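Local coordinates for protein aminopeptidase P; XAA-pro aminopeptidase (Streptococcus thermophilus, PDB 3IL0) that forms the N-terminal domain of a probable metal-dependent aminopeptidase P, a family that removes the first residue of peptides with proline second, at residues 80-85 with 110-115; 24-29 with 102-107; 18-23 with 121-126; 7-12 with 49-54. All blocks are in the same frame, centred on the assembly; numbering follows the deposited sequence.

In the fold
The chain forms a mixed six-stranded sheet with helices on both faces. Contact 4 comes first: helix 7-18 meets strand 51-55, closing a loop that holds strand 22-25, helix 28-35 and strand 42-47. Contact 3 starts within that loop, at the entry to strand 22-25, and crosses contact 4 on its way to helix 123-128, spanning nearly the whole domain. Contacts 2 and 1 both lie within its span. Contact 2 crosses contact 4 as it reaches helix 102-111; contact 1 begins after contact 4 has closed, crosses contact 2 and ties helix 78-88 to the end of helix 102-111. Leu24 with Ile82 joins contacts 2 and 1; Leu23 with Phe11 joins contacts 3 and 4.

Contact 1 of 4, residues 80-85 with 110-115; sequences KDIVKF and AIFEGY
Phe112 is met by two branched side chains from helix 78-88, and the side-chain contacts are apolar. Over one face of its ring stands Val83, whose CG2 lies 4.3 Å from the ring centroid and 25° off the normal, a CH-pi contact. Ile82 takes the edge instead: its CG2 lies in the ring plane, 3.9 Å from Phe112 CZ. A chi1 of -72° puts CG1 beside the backbone N and leaves CG2 anti to it, while Ile82 also packs on Thr43 and Phe45 of the sheet. Ile111 sits beside Val83, though the modelled gap between their methyls is doubtful.

Helices 78-88 and 102-111 lie on one face of the sheet, the second as the connection of the beta-alpha-beta crossover from strand 93-97 to strand 116-120. Phe112, the first residue past that helix, opens a type II turn closed by Tyr115 N to Phe112 O at 3.0 Å, with Gly114 accepting the positive phi.

Without a hydrogen bond between the segments, their association rests on burial of apolar surface and the van der Waals fit of beta-branched residues round a flat ring.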
loop_
_atom_site.group_PDB
_atom_site.type_symbol
_atom_site.label_atom_id
_atom_site.label_comp_id
_atom_site.label_asym_id
_atom_site.label_seq_id
_atom_site.Cartn_x
_atom_site.Cartn_y
_atom_site.Cartn_z
ATOM N N LYS A 80 -7.807 3.784 -8.475
ATOM C CA LYS A 80 -7.724 3.929 -9.938
ATOM C C LYS A 80 -6.279 4.022 -10.342
ATOM O O LYS A 80 -5.859 3.349 -11.276
ATOM C CB LYS A 80 -8.448 5.185 -10.397
ATOM C CG LYS A 80 -9.108 5.034 -11.775
ATOM C CD LYS A 80 -9.820 6.336 -12.281
ATOM C CE LYS A 80 -8.809 7.429 -12.784
ATOM N NZ LYS A 80 -7.737 6.870 -13.698
ATOM N N ASP A 81 -5.480 4.810 -9.628
ATOM C CA ASP A 81 -4.077 4.903 -10.015
ATOM C C ASP A 81 -3.293 3.612 -9.766
ATOM O O ASP A 81 -2.419 3.297 -10.566
ATOM C CB ASP A 81 -3.393 6.121 -9.351
ATOM C CG ASP A 81 -3.917 7.452 -9.921
ATOM O OD1 ASP A 81 -3.873 7.569 -11.179
ATOM O OD2 ASP A 81 -4.412 8.323 -9.154
ATOM N N ILE A 82 -3.608 2.871 -8.695
ATOM C CA ILE A 82 -2.907 1.607 -8.398
ATOM C C ILE A 82 -3.115 0.540 -9.511
ATOM O O ILE A 82 -2.212 -0.244 -9.834
ATOM C CB ILE A 82 -3.366 1.021 -7.063
ATOM C CG1 ILE A 82 -2.823 1.869 -5.903
ATOM C CG2 ILE A 82 -2.895 -0.431 -6.880
ATOM C CD1 ILE A 82 -3.494 1.553 -4.559
ATOM N N VAL A 83 -4.340 0.513 -10.041
ATOM C CA VAL A 83 -4.775 -0.368 -11.133
ATOM C C VAL A 83 -3.814 -0.268 -12.354
ATOM O O VAL A 83 -3.403 -1.274 -12.910
ATOM C CB VAL A 83 -6.299 -0.020 -11.606
ATOM C CG1 VAL A 83 -6.712 -0.750 -12.818
ATOM C CG2 VAL A 83 -7.231 -0.355 -10.538
ATOM N N LYS A 84 -3.423 0.924 -12.747
ATOM C CA LYS A 84 -2.430 1.035 -13.809
ATOM C C LYS A 84 -1.148 0.246 -13.514
ATOM O O LYS A 84 -0.616 -0.435 -14.374
ATOM C CB LYS A 84 -1.988 2.477 -13.977
ATOM C CG LYS A 84 -2.961 3.387 -14.549
ATOM C CD LYS A 84 -2.264 4.714 -14.771
ATOM C CE LYS A 84 -2.264 5.580 -13.573
ATOM N NZ LYS A 84 -3.582 6.348 -13.585
ATOM N N PHE A 85 -0.629 0.404 -12.306
ATOM C CA PHE A 85 0.551 -0.289 -11.887
ATOM C C PHE A 85 0.398 -1.780 -11.969
ATOM O O PHE A 85 1.287 -2.491 -12.479
ATOM C CB PHE A 85 0.978 0.172 -10.480
ATOM C CG PHE A 85 1.598 1.564 -10.497
ATOM C CD1 PHE A 85 2.975 1.735 -10.700
ATOM C CD2 PHE A 85 0.790 2.693 -10.454
ATOM C CE1 PHE A 85 3.526 3.026 -10.832
ATOM C CE2 PHE A 85 1.352 3.980 -10.532
ATOM C CZ PHE A 85 2.716 4.145 -10.726
ATOM N N ALA A 110 -14.738 -4.405 -7.486
ATOM C CA ALA A 110 -15.076 -3.750 -8.743
ATOM C C ALA A 110 -13.772 -3.221 -9.402
ATOM O O ALA A 110 -13.424 -3.576 -10.546
ATOM C CB ALA A 110 -16.126 -2.643 -8.513
ATOM N N ILE A 111 -12.980 -2.451 -8.673
ATOM C CA ILE A 111 -11.827 -1.857 -9.270
ATOM C C ILE A 111 -10.822 -2.866 -9.748
ATOM O O ILE A 111 -10.126 -2.620 -10.729
ATOM C CB ILE A 111 -11.192 -0.936 -8.301
ATOM C CG1 ILE A 111 -12.143 0.254 -8.114
ATOM C CG2 ILE A 111 -9.834 -0.518 -8.810
ATOM C CD1 ILE A 111 -11.709 1.280 -7.161
ATOM N N PHE A 112 -10.694 -3.979 -9.043
ATOM C CA PHE A 112 -9.675 -4.947 -9.330
ATOM C C PHE A 112 -10.276 -6.196 -9.909
ATOM O O PHE A 112 -9.709 -7.255 -9.852
ATOM C CB PHE A 112 -8.806 -5.263 -8.102
ATOM C CG PHE A 112 -7.966 -4.101 -7.621
ATOM C CD1 PHE A 112 -6.716 -3.846 -8.178
ATOM C CD2 PHE A 112 -8.411 -3.278 -6.627
ATOM C CE1 PHE A 112 -5.952 -2.758 -7.751
ATOM C CE2 PHE A 112 -7.677 -2.221 -6.207
ATOM C CZ PHE A 112 -6.437 -1.950 -6.773
ATOM N N GLU A 113 -11.392 -6.064 -10.576
ATOM C CA GLU A 113 -12.048 -7.233 -11.183
ATOM C C GLU A 113 -11.048 -7.934 -12.097
ATOM O O GLU A 113 -10.335 -7.287 -12.838
ATOM C CB GLU A 113 -13.264 -6.762 -11.976
ATOM C CG GLU A 113 -14.423 -7.691 -11.933
ATOM C CD GLU A 113 -15.666 -7.085 -12.596
ATOM O OE1 GLU A 113 -16.709 -6.870 -11.886
ATOM O OE2 GLU A 113 -15.589 -6.817 -13.833
ATOM N N GLY A 114 -10.938 -9.245 -11.996
ATOM C CA GLY A 114 -9.971 -10.001 -12.786
ATOM C C GLY A 114 -8.663 -10.322 -12.107
ATOM O O GLY A 114 -7.859 -11.085 -12.665
ATOM N N TYR A 115 -8.409 -9.719 -10.939
ATOM C CA TYR A 115 -7.256 -10.047 -10.118
ATOM C C TYR A 115 -7.687 -10.807 -8.864
ATOM O O TYR A 115 -8.823 -10.837 -8.529
ATOM C CB TYR A 115 -6.514 -8.759 -9.711
ATOM C CG TYR A 115 -6.161 -7.916 -10.882
ATOM C CD1 TYR A 115 -4.997 -8.147 -11.568
ATOM C CD2 TYR A 115 -7.034 -6.925 -11.360
ATOM C CE1 TYR A 115 -4.670 -7.404 -12.678
ATOM C CE2 TYR A 115 -6.718 -6.196 -12.498
ATOM C CZ TYR A 115 -5.521 -6.444 -13.138
ATOM O OH TYR A 115 -5.114 -5.733 -14.257
#

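Contact 2 of 4, residues 24-29 with 102-107; sequences LVTGQN and FAYYQA
Tyr104 reaches across from helix 102-111 and sets its hydroxyl against two methyl groups, one of Leu24 and one of Thr26. Leu24 CD2 lies 3.5 Å from Tyr104 OH, and Thr26 CG2 is 3.6 Å from the same oxygen. The leucine methyl approaches near the plane of the ring, at its edge, and also touches Tyr104 CE2 at 4.1 Å; the threonine methyl comes in obliquely. No hydrogen bond joins the segments, and within them the hydroxyl's neighbours across the contact are methyl carbons. A long side chain suits the gap: the backbones are far apart, with 11.1 Å between Thr26 CA and Tyr104 CA. With CG turned anti to the backbone N (chi1 -177°), the tyrosine extends toward the strand.

Helix 102-111 is the connection of a beta-alpha-beta crossover between the parallel strands 93-97 and 116-120 of this creatinase/prolidase N-terminal domain. Strand 22-25 is an inner strand, held by backbone bonds of Leu24 to Gly95 and of Val25 to Val44. Leu79 of helix 78-88 touches both Leu24 and Tyr104, filling in beside them, and Ile82 of the same helix also packs on the leucine.

Farther out, Tyr104 N is hydrogen-bonded to Ser101 OG, and Thr26 also packs on Val100.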
loop_
_atom_site.group_PDB
_atom_site.type_symbol
_atom_site.label_atom_id
_atom_site.label_comp_id
_atom_site.label_asym_id
_atom_site.label_seq_id
_atom_site.Cartn_x
_atom_site.Cartn_y
_atom_site.Cartn_z
ATOM N N LEU A 24 -2.074 -3.567 -0.352
ATOM C CA LEU A 24 -2.647 -2.286 -0.191
ATOM C C LEU A 24 -2.649 -2.020 1.340
ATOM O O LEU A 24 -3.155 -2.826 2.106
ATOM C CB LEU A 24 -4.054 -2.359 -0.749
ATOM C CG LEU A 24 -4.933 -1.136 -0.555
ATOM C CD1 LEU A 24 -4.473 -0.126 -1.586
ATOM C CD2 LEU A 24 -6.451 -1.434 -0.693
ATOM N N VAL A 25 -2.121 -0.868 1.744
ATOM C CA VAL A 25 -2.042 -0.429 3.129
ATOM C C VAL A 25 -2.832 0.879 3.282
ATOM O O VAL A 25 -2.488 1.884 2.694
ATOM C CB VAL A 25 -0.554 -0.206 3.555
ATOM C CG1 VAL A 25 -0.471 0.247 4.978
ATOM C CG2 VAL A 25 0.258 -1.494 3.307
ATOM N N THR A 26 -3.927 0.802 4.027
ATOM C CA THR A 26 -4.793 1.905 4.402
ATOM C C THR A 26 -4.644 1.943 5.933
ATOM O O THR A 26 -4.201 0.945 6.571
ATOM C CB THR A 26 -6.243 1.576 4.017
ATOM O OG1 THR A 26 -6.537 0.212 4.406
ATOM C CG2 THR A 26 -6.415 1.623 2.513
ATOM N N GLY A 27 -4.965 3.074 6.545
ATOM C CA GLY A 27 -4.788 3.216 8.012
ATOM C C GLY A 27 -3.597 4.104 8.252
ATOM O O GLY A 27 -2.488 3.751 7.852
ATOM N N GLN A 28 -3.815 5.253 8.915
ATOM C CA GLN A 28 -2.749 6.269 9.090
ATOM C C GLN A 28 -1.604 5.727 9.890
ATOM O O GLN A 28 -0.442 6.029 9.605
ATOM C CB GLN A 28 -3.274 7.587 9.697
ATOM C CG GLN A 28 -3.605 7.604 11.175
ATOM C CD GLN A 28 -4.380 8.857 11.570
ATOM O OE1 GLN A 28 -3.917 9.667 12.373
ATOM N NE2 GLN A 28 -5.567 9.016 11.005
ATOM N N ASN A 29 -1.967 4.892 10.857
ATOM C CA ASN A 29 -1.027 4.228 11.745
ATOM C C ASN A 29 -0.004 3.394 10.975
ATOM O O ASN A 29 1.236 3.526 11.135
ATOM C CB ASN A 29 -1.835 3.314 12.654
ATOM C CG ASN A 29 -1.181 3.063 13.958
ATOM O OD1 ASN A 29 -0.403 3.885 14.455
ATOM N ND2 ASN A 29 -1.526 1.930 14.568
ATOM N N PHE A 102 -16.746 -4.511 4.655
ATOM C CA PHE A 102 -17.185 -5.307 3.552
ATOM C C PHE A 102 -17.589 -4.396 2.375
ATOM O O PHE A 102 -17.297 -4.706 1.242
ATOM C CB PHE A 102 -18.342 -6.224 4.000
ATOM C CG PHE A 102 -18.852 -7.099 2.898
ATOM C CD1 PHE A 102 -18.149 -8.254 2.536
ATOM C CD2 PHE A 102 -19.942 -6.694 2.112
ATOM C CE1 PHE A 102 -18.569 -9.025 1.466
ATOM C CE2 PHE A 102 -20.378 -7.479 1.016
ATOM C CZ PHE A 102 -19.715 -8.655 0.710
ATOM N N ALA A 103 -18.210 -3.250 2.654
ATOM C CA ALA A 103 -18.467 -2.257 1.590
ATOM C C ALA A 103 -17.159 -1.850 0.863
ATOM O O ALA A 103 -17.065 -1.860 -0.361
ATOM C CB ALA A 103 -19.157 -1.038 2.190
ATOM N N TYR A 104 -16.112 -1.575 1.627
ATOM C CA TYR A 104 -14.841 -1.230 1.011
ATOM C C TYR A 104 -14.309 -2.397 0.191
ATOM O O TYR A 104 -13.825 -2.235 -0.907
ATOM C CB TYR A 104 -13.846 -0.802 2.102
ATOM C CG TYR A 104 -12.521 -0.368 1.556
ATOM C CD1 TYR A 104 -12.341 0.934 1.137
ATOM C CD2 TYR A 104 -11.466 -1.257 1.429
ATOM C CE1 TYR A 104 -11.128 1.366 0.579
ATOM C CE2 TYR A 104 -10.219 -0.843 0.889
ATOM C CZ TYR A 104 -10.064 0.481 0.489
ATOM O OH TYR A 104 -8.904 0.930 -0.064
ATOM N N TYR A 105 -14.369 -3.607 0.717
ATOM C CA TYR A 105 -14.004 -4.774 -0.122
ATOM C C TYR A 105 -14.825 -4.826 -1.402
ATOM O O TYR A 105 -14.293 -5.162 -2.411
ATOM C CB TYR A 105 -14.235 -6.049 0.638
ATOM C CG TYR A 105 -14.180 -7.274 -0.186
ATOM C CD1 TYR A 105 -12.983 -7.763 -0.587
ATOM C CD2 TYR A 105 -15.331 -7.998 -0.498
ATOM C CE1 TYR A 105 -12.882 -8.904 -1.305
ATOM C CE2 TYR A 105 -15.245 -9.158 -1.249
ATOM C CZ TYR A 105 -14.013 -9.594 -1.644
ATOM O OH TYR A 105 -13.813 -10.719 -2.389
ATOM N N GLN A 106 -16.111 -4.495 -1.368
ATOM C CA GLN A 106 -16.930 -4.486 -2.602
ATOM C C GLN A 106 -16.371 -3.485 -3.582
ATOM O O GLN A 106 -16.275 -3.822 -4.727
ATOM C CB GLN A 106 -18.418 -4.211 -2.396
ATOM C CG GLN A 106 -19.111 -5.303 -1.637
ATOM C CD GLN A 106 -20.623 -5.133 -1.509
ATOM O OE1 GLN A 106 -21.117 -4.282 -0.757
ATOM N NE2 GLN A 106 -21.363 -6.007 -2.192
ATOM N N ALA A 107 -15.954 -2.296 -3.141
ATOM C CA ALA A 107 -15.230 -1.359 -4.066
ATOM C C ALA A 107 -13.962 -1.956 -4.668
ATOM O O ALA A 107 -13.761 -1.830 -5.849
ATOM C CB ALA A 107 -14.919 -0.067 -3.402
#

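Contact 3 of 4, residues 18-23 with 121-126; sequences SGLDAL and TNFMEE
Leu23 and Phe123 make the main apolar meeting, a leucine methyl laid over an aromatic face. Leu23 CD2 stands 3.6 Å from the ring centroid and 23° off the normal, a CH-pi contact displaced toward the rim, where it comes within 3.4 Å of Phe123 CD1. Both side chains have CG anti to the backbone N (chi1 178° for the phenylalanine), and they reach out to meet each other between the two backbones. Leu20 adds a second aliphatic contact, lying alongside with CD1 4.1 Å from Phe123 CE2.

The polar neighbour is Ser18, whose OG lies near the ring plane, 4.1 Å from Phe123 CE2. A small hydroxyl suits this place because it is satisfied by Leu15 O in the preceding helical turn and asks nothing of the ring. Directly after Ser18, Gly19 ends helix 7-18 in a Schellman motif, whose positive phi suits a glycine. Lys14, from the same helix, makes a cation-pi contact with Phe123.

In the fold, Phe123 lies at the start of the weakly bonded helix at about 123-128 and is wedged between strand 22-25 and helix 7-18, meeting Phe11 edge-to-face, while Leu20 and Leu23 also touch Gln120 on the edge strand 116-120.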
loop_
_atom_site.group_PDB
_atom_site.type_symbol
_atom_site.label_atom_id
_atom_site.label_comp_id
_atom_site.label_asym_id
_atom_site.label_seq_id
_atom_site.Cartn_x
_atom_site.Cartn_y
_atom_site.Cartn_z
ATOM N N SER A 18 4.177 -14.640 2.146
ATOM C CA SER A 18 2.746 -14.657 2.080
ATOM C C SER A 18 2.165 -14.983 0.671
ATOM O O SER A 18 0.972 -15.188 0.518
ATOM C CB SER A 18 2.261 -13.304 2.572
ATOM O OG SER A 18 2.473 -12.367 1.505
ATOM N N GLY A 19 2.986 -15.040 -0.361
ATOM C CA GLY A 19 2.467 -15.280 -1.705
ATOM C C GLY A 19 1.759 -14.105 -2.374
ATOM O O GLY A 19 1.009 -14.295 -3.289
ATOM N N LEU A 20 2.048 -12.885 -1.935
ATOM C CA LEU A 20 1.414 -11.682 -2.459
ATOM C C LEU A 20 2.350 -10.963 -3.433
ATOM O O LEU A 20 3.532 -10.830 -3.163
ATOM C CB LEU A 20 1.124 -10.733 -1.295
ATOM C CG LEU A 20 0.075 -11.134 -0.220
ATOM C CD1 LEU A 20 0.110 -10.051 0.893
ATOM C CD2 LEU A 20 -1.322 -11.307 -0.805
ATOM N N ASP A 21 1.822 -10.509 -4.568
ATOM C CA ASP A 21 2.562 -9.555 -5.423
ATOM C C ASP A 21 2.534 -8.129 -4.891
ATOM O O ASP A 21 3.386 -7.280 -5.268
ATOM C CB ASP A 21 1.946 -9.538 -6.796
ATOM C CG ASP A 21 2.049 -10.879 -7.468
ATOM O OD1 ASP A 21 3.110 -11.504 -7.284
ATOM O OD2 ASP A 21 1.074 -11.353 -8.073
ATOM N N ALA A 22 1.536 -7.844 -4.045
ATOM C CA ALA A 22 1.311 -6.498 -3.521
ATOM C C ALA A 22 0.439 -6.506 -2.241
ATOM O O ALA A 22 -0.277 -7.449 -1.970
ATOM C CB ALA A 22 0.636 -5.664 -4.640
ATOM N N LEU A 23 0.533 -5.433 -1.481
ATOM C CA LEU A 23 -0.317 -5.176 -0.362
ATOM C C LEU A 23 -0.770 -3.738 -0.414
ATOM O O LEU A 23 0.037 -2.799 -0.547
ATOM C CB LEU A 23 0.385 -5.449 0.959
ATOM C CG LEU A 23 -0.529 -5.473 2.200
ATOM C CD1 LEU A 23 -1.553 -6.651 2.190
ATOM C CD2 LEU A 23 0.325 -5.464 3.426
ATOM N N THR A 121 -4.514 -11.280 7.647
ATOM C CA THR A 121 -4.693 -11.064 9.080
ATOM C C THR A 121 -3.440 -10.522 9.737
ATOM O O THR A 121 -2.421 -11.197 9.763
ATOM C CB THR A 121 -5.007 -12.362 9.788
ATOM O OG1 THR A 121 -6.154 -12.934 9.152
ATOM C CG2 THR A 121 -5.303 -12.116 11.246
ATOM N N ASN A 122 -3.533 -9.324 10.307
ATOM C CA ASN A 122 -2.433 -8.724 11.041
ATOM C C ASN A 122 -1.084 -8.678 10.317
ATOM O O ASN A 122 -0.055 -8.810 10.955
ATOM C CB ASN A 122 -2.255 -9.494 12.347
ATOM C CG ASN A 122 -3.389 -9.292 13.308
ATOM O OD1 ASN A 122 -4.224 -8.379 13.169
ATOM N ND2 ASN A 122 -3.433 -10.152 14.314
ATOM N N PHE A 123 -1.057 -8.539 9.000
ATOM C CA PHE A 123 0.236 -8.542 8.269
ATOM C C PHE A 123 1.152 -7.444 8.820
ATOM O O PHE A 123 2.325 -7.667 9.112
ATOM C CB PHE A 123 -0.049 -8.266 6.794
ATOM C CG PHE A 123 1.167 -8.191 5.897
ATOM C CD1 PHE A 123 1.980 -7.045 5.880
ATOM C CD2 PHE A 123 1.432 -9.232 5.000
ATOM C CE1 PHE A 123 3.055 -6.937 4.997
ATOM C CE2 PHE A 123 2.530 -9.146 4.087
ATOM C CZ PHE A 123 3.344 -7.997 4.094
ATOM N N MET A 124 0.580 -6.252 8.960
ATOM C CA MET A 124 1.301 -5.069 9.454
ATOM C C MET A 124 1.694 -5.138 10.908
ATOM O O MET A 124 2.564 -4.370 11.333
ATOM C CB MET A 124 0.484 -3.767 9.236
ATOM C CG MET A 124 0.398 -3.324 7.723
ATOM S SD MET A 124 2.007 -2.817 7.111
ATOM C CE MET A 124 2.585 -1.835 8.534
ATOM N N GLU A 125 1.047 -6.036 11.653
ATOM C CA GLU A 125 1.199 -6.143 13.111
ATOM C C GLU A 125 2.615 -6.510 13.544
ATOM O O GLU A 125 3.162 -5.907 14.454
ATOM C CB GLU A 125 0.166 -7.142 13.682
ATOM C CG GLU A 125 -0.473 -6.716 14.993
ATOM C CD GLU A 125 -0.091 -7.587 16.213
ATOM O OE1 GLU A 125 -0.442 -8.806 16.231
ATOM O OE2 GLU A 125 0.505 -7.026 17.170
ATOM N N GLU A 126 3.207 -7.492 12.885
ATOM C CA GLU A 126 4.615 -7.879 13.152
ATOM C C GLU A 126 5.537 -6.773 12.758
ATOM O O GLU A 126 6.430 -6.378 13.511
ATOM C CB GLU A 126 5.055 -9.107 12.368
ATOM C CG GLU A 126 4.181 -9.425 11.171
ATOM C CD GLU A 126 2.807 -10.023 11.595
ATOM O OE1 GLU A 126 2.517 -11.209 11.258
ATOM O OE2 GLU A 126 2.032 -9.306 12.286
#

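Contact 4 of 4, residues 7-12 with 49-54; sequences RLERFD and NRRLFL
Leu8 and Arg51 mark the nearest approach of residues 7-12 to residues 49-54, their CA atoms 9.2 Å apart, a gap that only side chains bridge. It is a helix packed over the domain's mixed sheet, where Arg51 and Phe53 bond through their backbones to Asp71 of the outermost strand 71-74; Leu34 of helix 28-35 also covers Leu8.

Arg51, extended from CG to NE, crosses Leu8 with one guanidinium face turned to it. Leu8 CB lies 3.8 Å from Arg51 NE, and both leucine methyls touch the aliphatic CD, Leu8 CD1 at 4.1 Å. Arginine suits this half-covered spot: its carbons pack on the leucine while its nitrogens reach polar partners, NH1 donating to Gly69 O. A bound glycerol, probably from crystallisation, lies near Arg51 and bonds Asp12 OD2.

Glu9 bends back toward the arginine, probably adding a weak electrostatic attraction. Its OE2 stays 4.2 Å from Arg51 NH2, too far for a salt bridge, with the carboxylate and guanidinium planes 69° apart.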
loop_
_atom_site.group_PDB
_atom_site.type_symbol
_atom_site.label_atom_id
_atom_site.label_comp_id
_atom_site.label_asym_id
_atom_site.label_seq_id
_atom_site.Cartn_x
_atom_site.Cartn_y
_atom_site.Cartn_z
ATOM N N ARG A 7 12.261 -2.324 8.255
ATOM C CA ARG A 7 10.798 -2.517 8.218
ATOM C C ARG A 7 10.376 -2.750 6.778
ATOM O O ARG A 7 9.582 -3.668 6.524
ATOM C CB ARG A 7 10.008 -1.338 8.777
ATOM C CG ARG A 7 10.537 0.049 8.462
ATOM C CD ARG A 7 9.804 1.112 9.294
ATOM N NE ARG A 7 9.876 0.849 10.749
ATOM C CZ ARG A 7 9.539 1.716 11.705
ATOM N NH1 ARG A 7 9.134 2.947 11.398
ATOM N NH2 ARG A 7 9.633 1.350 12.985
ATOM N N LEU A 8 10.925 -1.932 5.865
ATOM C CA LEU A 8 10.644 -2.057 4.423
ATOM C C LEU A 8 11.252 -3.334 3.863
ATOM O O LEU A 8 10.651 -3.981 3.034
ATOM C CB LEU A 8 11.064 -0.812 3.644
ATOM C CG LEU A 8 10.264 0.436 4.082
ATOM C CD1 LEU A 8 10.708 1.708 3.384
ATOM C CD2 LEU A 8 8.773 0.260 3.867
ATOM N N GLU A 9 12.393 -3.761 4.384
ATOM C CA GLU A 9 12.949 -5.040 3.974
ATOM C C GLU A 9 12.259 -6.227 4.675
ATOM O O GLU A 9 12.164 -7.307 4.081
ATOM C CB GLU A 9 14.471 -5.089 4.132
ATOM C CG GLU A 9 15.248 -4.883 2.808
ATOM C CD GLU A 9 15.874 -3.461 2.639
ATOM O OE1 GLU A 9 16.621 -2.984 3.557
ATOM O OE2 GLU A 9 15.659 -2.840 1.551
ATOM N N ARG A 10 11.751 -6.057 5.903
ATOM C CA ARG A 10 10.893 -7.105 6.461
ATOM C C ARG A 10 9.643 -7.256 5.570
ATOM O O ARG A 10 9.192 -8.368 5.284
ATOM C CB ARG A 10 10.446 -6.789 7.879
ATOM C CG ARG A 10 11.442 -7.143 8.985
ATOM C CD ARG A 10 11.318 -6.191 10.163
ATOM N NE ARG A 10 12.551 -6.178 10.941
ATOM C CZ ARG A 10 12.911 -7.116 11.846
ATOM N NH1 ARG A 10 12.128 -8.176 12.095
ATOM N NH2 ARG A 10 14.075 -6.999 12.512
ATOM N N PHE A 11 9.091 -6.115 5.164
ATOM C CA PHE A 11 7.835 -6.061 4.439
ATOM C C PHE A 11 7.979 -6.940 3.185
ATOM O O PHE A 11 7.189 -7.847 2.929
ATOM C CB PHE A 11 7.527 -4.597 4.061
ATOM C CG PHE A 11 6.081 -4.355 3.616
ATOM C CD1 PHE A 11 5.221 -3.610 4.404
ATOM C CD2 PHE A 11 5.601 -4.881 2.410
ATOM C CE1 PHE A 11 3.944 -3.372 4.008
ATOM C CE2 PHE A 11 4.295 -4.664 2.000
ATOM C CZ PHE A 11 3.471 -3.898 2.779
ATOM N N ASP A 12 9.038 -6.665 2.436
ATOM C CA ASP A 12 9.386 -7.411 1.235
ATOM C C ASP A 12 9.460 -8.920 1.500
ATOM O O ASP A 12 8.862 -9.742 0.798
ATOM C CB ASP A 12 10.725 -6.881 0.761
ATOM C CG ASP A 12 10.978 -7.150 -0.708
ATOM O OD1 ASP A 12 11.195 -8.331 -1.073
ATOM O OD2 ASP A 12 11.006 -6.171 -1.479
ATOM N N ASN A 49 8.718 -4.929 -6.176
ATOM C CA ASN A 49 9.543 -3.951 -6.782
ATOM C C ASN A 49 9.245 -2.506 -6.573
ATOM O O ASN A 49 10.145 -1.763 -6.787
ATOM C CB ASN A 49 9.751 -4.324 -8.227
ATOM C CG ASN A 49 10.579 -5.589 -8.314
ATOM O OD1 ASN A 49 11.667 -5.658 -7.670
ATOM N ND2 ASN A 49 10.058 -6.620 -8.945
ATOM N N ARG A 50 8.045 -2.086 -6.147
ATOM C CA ARG A 50 7.815 -0.658 -5.928
ATOM C C ARG A 50 7.269 -0.373 -4.567
ATOM O O ARG A 50 6.770 -1.249 -3.861
ATOM C CB ARG A 50 6.812 -0.069 -6.919
ATOM C CG ARG A 50 6.799 -0.665 -8.278
ATOM C CD ARG A 50 5.923 0.221 -9.195
ATOM N NE ARG A 50 5.944 -0.288 -10.558
ATOM C CZ ARG A 50 6.616 0.222 -11.584
ATOM N NH1 ARG A 50 7.364 1.271 -11.452
ATOM N NH2 ARG A 50 6.574 -0.363 -12.771
ATOM N N ARG A 51 7.322 0.895 -4.228
ATOM C CA ARG A 51 6.650 1.391 -3.075
ATOM C C ARG A 51 5.973 2.651 -3.536
ATOM O O ARG A 51 6.652 3.597 -3.961
ATOM C CB ARG A 51 7.644 1.696 -1.975
ATOM C CG ARG A 51 8.481 0.503 -1.562
ATOM C CD ARG A 51 9.147 0.753 -0.236
ATOM N NE ARG A 51 10.151 -0.282 -0.057
ATOM C CZ ARG A 51 11.440 -0.167 -0.359
ATOM N NH1 ARG A 51 11.948 0.973 -0.800
ATOM N NH2 ARG A 51 12.225 -1.215 -0.194
ATOM N N LEU A 52 4.644 2.679 -3.458
ATOM C CA LEU A 52 3.891 3.833 -3.868
ATOM C C LEU A 52 3.257 4.515 -2.684
ATOM O O LEU A 52 2.705 3.877 -1.772
ATOM C CB LEU A 52 2.806 3.423 -4.848
ATOM C CG LEU A 52 3.202 2.695 -6.129
ATOM C CD1 LEU A 52 1.969 2.523 -7.004
ATOM C CD2 LEU A 52 4.391 3.463 -6.882
ATOM N N PHE A 53 3.308 5.834 -2.705
ATOM C CA PHE A 53 2.611 6.629 -1.699
ATOM C C PHE A 53 1.670 7.522 -2.466
ATOM O O PHE A 53 2.115 8.277 -3.336
ATOM C CB PHE A 53 3.625 7.473 -0.882
ATOM C CG PHE A 53 2.987 8.341 0.165
ATOM C CD1 PHE A 53 2.966 7.941 1.497
ATOM C CD2 PHE A 53 2.393 9.559 -0.182
ATOM C CE1 PHE A 53 2.381 8.738 2.466
ATOM C CE2 PHE A 53 1.778 10.344 0.768
ATOM C CZ PHE A 53 1.788 9.943 2.104
ATOM N N LEU A 54 0.383 7.468 -2.159
ATOM C CA LEU A 54 -0.566 8.186 -2.980
ATOM C C LEU A 54 -1.320 9.206 -2.149
ATOM O O LEU A 54 -1.954 8.860 -1.148
ATOM C CB LEU A 54 -1.529 7.205 -3.714
ATOM C CG LEU A 54 -0.892 6.109 -4.598
ATOM C CD1 LEU A 54 -0.944 4.762 -3.934
ATOM C CD2 LEU A 54 -1.568 6.024 -5.926
#